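PDB 6IV9: Cas13d from uncultured Ruminococcus sp, which binds a CRISPR RNA as an RNA-guided effector, its two HEPN domains dictating both maturation of that RNA and cleavage of the target. Local coordinates for residues L518-L532 with F553-K567. The protein carries 2 engineered substitutions. Numbering follows the deposited sequence.
Sequences LTTLISKFDNIKEFL and FNDSQRITNELFIVK. With nucleotides of chain B.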
# COMPACT_ATOMS: atom_id res chain seq x y z
N LEU A 518 2.62 4.01 2.37
CA LEU A 518 3.03 5.40 2.68
C LEU A 518 1.87 6.38 2.58
O LEU A 518 1.73 7.17 3.47
CB LEU A 518 4.20 5.80 1.78
CG LEU A 518 5.57 5.44 2.34
CD1 LEU A 518 5.86 6.24 3.59
CD2 LEU A 518 5.66 3.97 2.66
N THR A 519 1.07 6.32 1.53
CA THR A 519 -0.04 7.31 1.46
C THR A 519 -0.97 7.12 2.66
O THR A 519 -1.43 8.08 3.18
CB THR A 519 -0.77 7.26 0.12
OG1 THR A 519 -1.39 5.99 -0.02
CG2 THR A 519 0.13 7.59 -1.03
N THR A 520 -1.24 5.88 3.05
CA THR A 520 -2.11 5.64 4.22
C THR A 520 -1.46 6.22 5.49
O THR A 520 -2.13 6.96 6.17
CB THR A 520 -2.39 4.15 4.42
OG1 THR A 520 -2.99 3.58 3.26
CG2 THR A 520 -3.28 3.88 5.61
N LEU A 521 -0.19 5.92 5.73
CA LEU A 521 0.48 6.45 6.94
C LEU A 521 0.48 7.98 6.91
O LEU A 521 0.17 8.57 7.89
CB LEU A 521 1.92 5.94 7.03
CG LEU A 521 2.11 4.45 7.29
CD1 LEU A 521 3.58 4.10 7.35
CD2 LEU A 521 1.43 4.04 8.57
N ILE A 522 0.77 8.57 5.75
CA ILE A 522 0.86 10.05 5.67
C ILE A 522 -0.50 10.65 6.02
O ILE A 522 -0.55 11.58 6.75
CB ILE A 522 1.33 10.50 4.28
CG1 ILE A 522 2.77 10.07 4.01
CG2 ILE A 522 1.13 11.98 4.09
CD1 ILE A 522 3.11 10.03 2.56
N SER A 523 -1.55 10.08 5.47
CA SER A 523 -2.91 10.60 5.74
C SER A 523 -3.25 10.49 7.24
O SER A 523 -3.76 11.43 7.78
CB SER A 523 -3.88 9.84 4.91
OG SER A 523 -5.17 10.33 5.13
N LYS A 524 -2.96 9.36 7.86
CA LYS A 524 -3.30 9.18 9.29
C LYS A 524 -2.49 10.14 10.17
O LYS A 524 -3.07 10.74 11.04
CB LYS A 524 -3.14 7.71 9.68
CG LYS A 524 -3.93 6.73 8.83
CD LYS A 524 -5.34 7.14 8.58
CE LYS A 524 -6.02 6.30 7.51
NZ LYS A 524 -7.48 6.51 7.50
N PHE A 525 -1.19 10.27 9.94
CA PHE A 525 -0.38 11.21 10.75
C PHE A 525 -0.88 12.65 10.55
O PHE A 525 -0.91 13.39 11.48
CB PHE A 525 1.11 11.04 10.47
CG PHE A 525 1.75 9.88 11.19
CD1 PHE A 525 2.06 9.96 12.53
CD2 PHE A 525 2.05 8.72 10.52
CE1 PHE A 525 2.65 8.89 13.18
CE2 PHE A 525 2.64 7.66 11.18
CZ PHE A 525 2.95 7.75 12.50
N ASP A 526 -1.24 12.99 9.33
CA ASP A 526 -1.74 14.35 9.02
C ASP A 526 -3.02 14.60 9.82
O ASP A 526 -3.17 15.67 10.37
CB ASP A 526 -1.99 14.48 7.53
CG ASP A 526 -1.93 15.89 6.98
OD1 ASP A 526 -1.58 16.78 7.71
OD2 ASP A 526 -2.21 16.05 5.80
N ASN A 527 -3.91 13.62 9.88
CA ASN A 527 -5.17 13.75 10.65
C ASN A 527 -4.87 13.88 12.14
O ASN A 527 -5.45 14.72 12.78
CB ASN A 527 -6.08 12.56 10.41
CG ASN A 527 -6.75 12.61 9.06
OD1 ASN A 527 -6.92 13.67 8.50
ND2 ASN A 527 -7.11 11.46 8.53
N ILE A 528 -3.96 13.06 12.64
CA ILE A 528 -3.62 13.08 14.08
C ILE A 528 -3.03 14.44 14.42
O ILE A 528 -3.42 15.00 15.41
CB ILE A 528 -2.65 11.93 14.41
CG1 ILE A 528 -3.30 10.56 14.23
CG2 ILE A 528 -2.06 12.11 15.80
CD1 ILE A 528 -2.35 9.42 14.11
N LYS A 529 -2.15 14.96 13.59
CA LYS A 529 -1.56 16.29 13.88
C LYS A 529 -2.67 17.35 13.93
O LYS A 529 -2.61 18.20 14.79
CB LYS A 529 -0.40 16.59 12.94
CG LYS A 529 -0.76 17.11 11.57
CD LYS A 529 -0.38 18.54 11.37
CE LYS A 529 -0.71 19.04 9.99
NZ LYS A 529 -2.11 18.77 9.62
N GLU A 530 -3.63 17.28 13.02
CA GLU A 530 -4.75 18.26 12.99
C GLU A 530 -5.64 18.12 14.23
O GLU A 530 -6.01 19.12 14.76
CB GLU A 530 -5.52 18.15 11.69
CG GLU A 530 -6.09 19.47 11.21
CD GLU A 530 -5.10 20.63 11.08
OE1 GLU A 530 -3.94 20.39 10.78
OE2 GLU A 530 -5.53 21.75 11.26
N PHE A 531 -5.96 16.91 14.66
CA PHE A 531 -6.80 16.73 15.87
C PHE A 531 -6.07 17.30 17.10
O PHE A 531 -6.72 17.93 17.90
CB PHE A 531 -7.23 15.28 16.04
CG PHE A 531 -8.39 14.90 15.16
CD1 PHE A 531 -9.60 15.55 15.26
CD2 PHE A 531 -8.25 13.93 14.20
CE1 PHE A 531 -10.65 15.23 14.43
CE2 PHE A 531 -9.31 13.60 13.37
CZ PHE A 531 -10.51 14.24 13.49
N LEU A 532 -4.77 17.07 17.23
CA LEU A 532 -4.03 17.61 18.39
C LEU A 532 -4.08 19.13 18.33
O LEU A 532 -4.33 19.74 19.32
CB LEU A 532 -2.58 17.12 18.34
CG LEU A 532 -2.36 15.67 18.73
CD1 LEU A 532 -0.93 15.26 18.49
CD2 LEU A 532 -2.74 15.43 20.17
N PHE A 553 3.35 10.46 18.73
CA PHE A 553 2.26 11.16 18.01
C PHE A 553 2.29 12.67 18.24
O PHE A 553 1.75 13.42 17.46
CB PHE A 553 0.91 10.50 18.27
CG PHE A 553 0.83 9.19 17.56
CD1 PHE A 553 0.69 9.16 16.19
CD2 PHE A 553 0.97 8.00 18.23
CE1 PHE A 553 0.64 7.96 15.52
CE2 PHE A 553 0.92 6.80 17.56
CZ PHE A 553 0.76 6.79 16.20
N ASN A 554 3.01 13.11 19.25
CA ASN A 554 3.17 14.57 19.48
C ASN A 554 3.97 15.17 18.32
O ASN A 554 3.88 16.36 18.11
CB ASN A 554 3.78 14.88 20.84
CG ASN A 554 2.82 14.61 21.97
OD1 ASN A 554 1.67 15.00 21.91
ND2 ASN A 554 3.29 13.92 22.99
N ASP A 555 4.73 14.35 17.60
CA ASP A 555 5.58 14.80 16.48
C ASP A 555 4.92 14.47 15.14
O ASP A 555 5.61 14.42 14.15
CB ASP A 555 6.99 14.23 16.60
CG ASP A 555 8.06 15.28 16.70
OD1 ASP A 555 7.76 16.46 16.49
OD2 ASP A 555 9.20 14.91 16.97
N SER A 556 3.59 14.34 15.16
CA SER A 556 2.79 13.91 13.99
C SER A 556 3.01 14.84 12.81
O SER A 556 3.07 14.37 11.69
CB SER A 556 1.35 13.76 14.32
OG SER A 556 1.14 12.57 15.02
N GLN A 557 3.04 16.14 13.07
CA GLN A 557 3.49 17.09 11.88
C GLN A 557 4.79 16.82 11.11
O GLN A 557 4.84 16.76 9.92
CB GLN A 557 3.42 18.55 12.34
CG GLN A 557 3.69 19.55 11.23
CD GLN A 557 2.66 19.48 10.12
OE1 GLN A 557 2.81 18.76 9.13
NE2 GLN A 557 1.60 20.25 10.27
N ARG A 558 5.84 16.60 11.88
CA ARG A 558 7.17 16.26 11.35
C ARG A 558 7.10 14.88 10.67
O ARG A 558 7.60 14.75 9.59
CB ARG A 558 8.15 16.22 12.52
CG ARG A 558 9.56 15.88 12.10
CD ARG A 558 10.56 16.09 13.20
NE ARG A 558 11.86 15.85 12.64
CZ ARG A 558 12.97 15.87 13.33
NH1 ARG A 558 12.96 16.34 14.56
NH2 ARG A 558 14.07 15.40 12.80
N ILE A 559 6.44 13.92 11.31
CA ILE A 559 6.36 12.56 10.71
C ILE A 559 5.61 12.62 9.37
O ILE A 559 6.08 12.04 8.43
CB ILE A 559 5.72 11.57 11.69
CG1 ILE A 559 6.57 11.40 12.95
CG2 ILE A 559 5.45 10.25 11.01
CD1 ILE A 559 5.84 10.76 14.09
N THR A 560 4.53 13.39 9.30
CA THR A 560 3.78 13.48 8.03
C THR A 560 4.70 14.01 6.94
O THR A 560 4.71 13.46 5.86
CB THR A 560 2.62 14.46 8.18
OG1 THR A 560 1.75 14.02 9.21
CG2 THR A 560 1.81 14.60 6.91
N ASN A 561 5.47 15.06 7.23
CA ASN A 561 6.38 15.66 6.24
C ASN A 561 7.50 14.69 5.84
O ASN A 561 7.78 14.58 4.68
CB ASN A 561 6.97 16.96 6.77
CG ASN A 561 5.93 18.02 7.03
OD1 ASN A 561 4.85 17.99 6.47
ND2 ASN A 561 6.24 18.97 7.89
N GLU A 562 8.11 14.03 6.81
CA GLU A 562 9.22 13.08 6.55
C GLU A 562 8.74 11.87 5.75
O GLU A 562 9.42 11.43 4.86
CB GLU A 562 9.83 12.64 7.87
CG GLU A 562 10.36 13.81 8.64
CD GLU A 562 11.20 13.46 9.85
OE1 GLU A 562 11.15 12.33 10.29
OE2 GLU A 562 11.90 14.35 10.31
N LEU A 563 7.57 11.36 6.09
CA LEU A 563 7.00 10.18 5.40
C LEU A 563 6.75 10.54 3.94
O LEU A 563 6.90 9.69 3.10
CB LEU A 563 5.73 9.77 6.14
CG LEU A 563 5.81 8.51 6.99
CD1 LEU A 563 7.19 8.13 7.42
CD2 LEU A 563 4.83 8.51 8.12
N PHE A 564 6.37 11.77 3.66
CA PHE A 564 6.14 12.19 2.26
C PHE A 564 7.45 12.06 1.48
O PHE A 564 7.46 11.59 0.37
CB PHE A 564 5.56 13.60 2.25
CG PHE A 564 4.98 14.06 0.95
CD1 PHE A 564 3.69 13.77 0.60
CD2 PHE A 564 5.73 14.84 0.09
CE1 PHE A 564 3.15 14.22 -0.59
CE2 PHE A 564 5.20 15.30 -1.11
CZ PHE A 564 3.91 14.99 -1.44
N ILE A 565 8.54 12.49 2.10
CA ILE A 565 9.90 12.39 1.49
C ILE A 565 10.29 10.91 1.35
O ILE A 565 10.80 10.55 0.33
CB ILE A 565 10.92 13.20 2.29
CG1 ILE A 565 10.62 14.69 2.17
CG2 ILE A 565 12.33 12.89 1.83
CD1 ILE A 565 11.16 15.49 3.30
N VAL A 566 9.98 10.10 2.35
CA VAL A 566 10.31 8.65 2.29
C VAL A 566 9.59 8.04 1.08
O VAL A 566 10.22 7.33 0.36
CB VAL A 566 9.90 7.95 3.59
CG1 VAL A 566 9.83 6.45 3.43
CG2 VAL A 566 10.83 8.33 4.71
N LYS A 567 8.34 8.41 0.85
CA LYS A 567 7.61 7.87 -0.31
C LYS A 567 8.35 8.27 -1.59
O LYS A 567 8.50 7.44 -2.45
CB LYS A 567 6.19 8.43 -0.31
CG LYS A 567 5.36 8.20 -1.56
CD LYS A 567 3.95 8.70 -1.44
CE LYS A 567 3.15 8.53 -2.71
NZ LYS A 567 3.66 9.37 -3.81
P U B 23 -17.31 13.20 9.19
OP1 U B 23 -16.98 14.30 10.11
OP2 U B 23 -17.23 13.35 7.75
O5' U B 23 -16.30 12.02 9.61
C5' U B 23 -16.01 10.89 8.74
C4' U B 23 -14.66 10.32 9.15
O4' U B 23 -13.66 11.30 8.77
C3' U B 23 -14.48 10.13 10.66
O3' U B 23 -13.76 8.94 10.92
C2' U B 23 -13.67 11.33 11.08
O2' U B 23 -12.96 11.16 12.31
C1' U B 23 -12.78 11.55 9.85
N1 U B 23 -12.33 12.95 9.79
C2 U B 23 -10.98 13.22 9.95
O2 U B 23 -10.16 12.36 10.11
N3 U B 23 -10.66 14.55 9.96
C4 U B 23 -11.50 15.61 9.84
O4 U B 23 -11.05 16.75 9.90
C5 U B 23 -12.88 15.26 9.65
C6 U B 23 -13.23 13.97 9.62
P U B 34 0.88 10.15 -5.87
OP1 U B 34 2.30 9.85 -6.19
OP2 U B 34 -0.06 10.52 -6.91
O5' U B 34 0.29 8.92 -5.10
C5' U B 34 -0.41 7.87 -5.77
C4' U B 34 -1.01 6.95 -4.75
O4' U B 34 -2.03 7.59 -3.96
C3' U B 34 -1.70 5.72 -5.32
O3' U B 34 -0.67 4.77 -5.63
C2' U B 34 -2.56 5.31 -4.13
O2' U B 34 -1.77 4.62 -3.17
C1' U B 34 -3.04 6.67 -3.64
N1 U B 34 -4.28 7.13 -4.30
C2 U B 34 -5.43 6.47 -3.91
O2 U B 34 -5.42 5.57 -3.10
N3 U B 34 -6.57 6.89 -4.53
C4 U B 34 -6.69 7.88 -5.47
O4 U B 34 -7.80 8.18 -5.87
C5 U B 34 -5.46 8.54 -5.80
C6 U B 34 -4.32 8.13 -5.24
P C B 33 -2.60 14.42 -6.71
OP1 C B 33 -1.55 14.94 -7.62
OP2 C B 33 -3.74 13.61 -7.20
O5' C B 33 -1.90 13.51 -5.61
C5' C B 33 -0.74 13.98 -4.89
C4' C B 33 -0.38 13.06 -3.78
O4' C B 33 -1.38 13.14 -2.74
C3' C B 33 -0.35 11.57 -4.12
O3' C B 33 0.87 11.22 -4.73
C2' C B 33 -0.49 10.96 -2.74
O2' C B 33 0.68 11.07 -1.96
C1' C B 33 -1.56 11.87 -2.15
N1 C B 33 -2.93 11.37 -2.41
C2 C B 33 -3.42 10.37 -1.56
O2 C B 33 -2.68 9.92 -0.68
N3 C B 33 -4.67 9.91 -1.75
C4 C B 33 -5.41 10.37 -2.76
N4 C B 33 -6.66 9.92 -2.88
C5 C B 33 -4.95 11.41 -3.62
C6 C B 33 -3.72 11.89 -3.39
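With CG of Phe-525 turned anti to its carbonyl carbon (chi1 -80°) and CG2 of Ile-559 anti to its own backbone N, the phenyl ring and the methyl meet squarely. Ile-559 CG2 stands 3.5 Å from the centroid of the Phe-525 ring, a CH-pi contact almost on the ring normal, while Ser-556 OG approaches the ring edge in its plane. Leu-563 CD2 touches Phe-525 CD2, and Thr-560 completes the four-residue hole that receives this aromatic knob. The knobs-into-holes packing is returned by Leu-563, a knob among Leu-518, Leu-521, Ile-522 and Phe-525, as the two segments run antiparallel, their axes 8.1 Å apart at closest approach. Further along, the Phe-553 ring lies slid aside from that of Phe-525, centroids 5.3 Å apart and planes at 21°, and Ile-528 CD1 packs against Phe-553 CE1.

The hydroxyls of Ser-556 and Thr-560 bond back to their own segment: Thr-560 OG1 donates to Ser-556 O (2.8 Å), which Thr-560 N reaches from the opposite face of the carbonyl plane, and Ser-556 OG donates to Phe-553 O (2.7 Å). Separately, Lys-529, its chain bent at chi2 and chi4, forms salt bridges from NZ to Asp-526 OD1 and Glu-530 OE1.

At the RNA end, the aliphatic part of Lys-567 passes Leu-518 and Thr-519 CG2, and its NZ donates to OP1 of U34 of chain B (2.8 Å), so segment 553-567 holds the RNA backbone through this one lysine. Helix 497-505 packs against Leu-518, Leu-521, Leu-563 and Val-566, whereas helix 168-197 meets the 518-532 segment through Lys-524, Ile-528 and Phe-531.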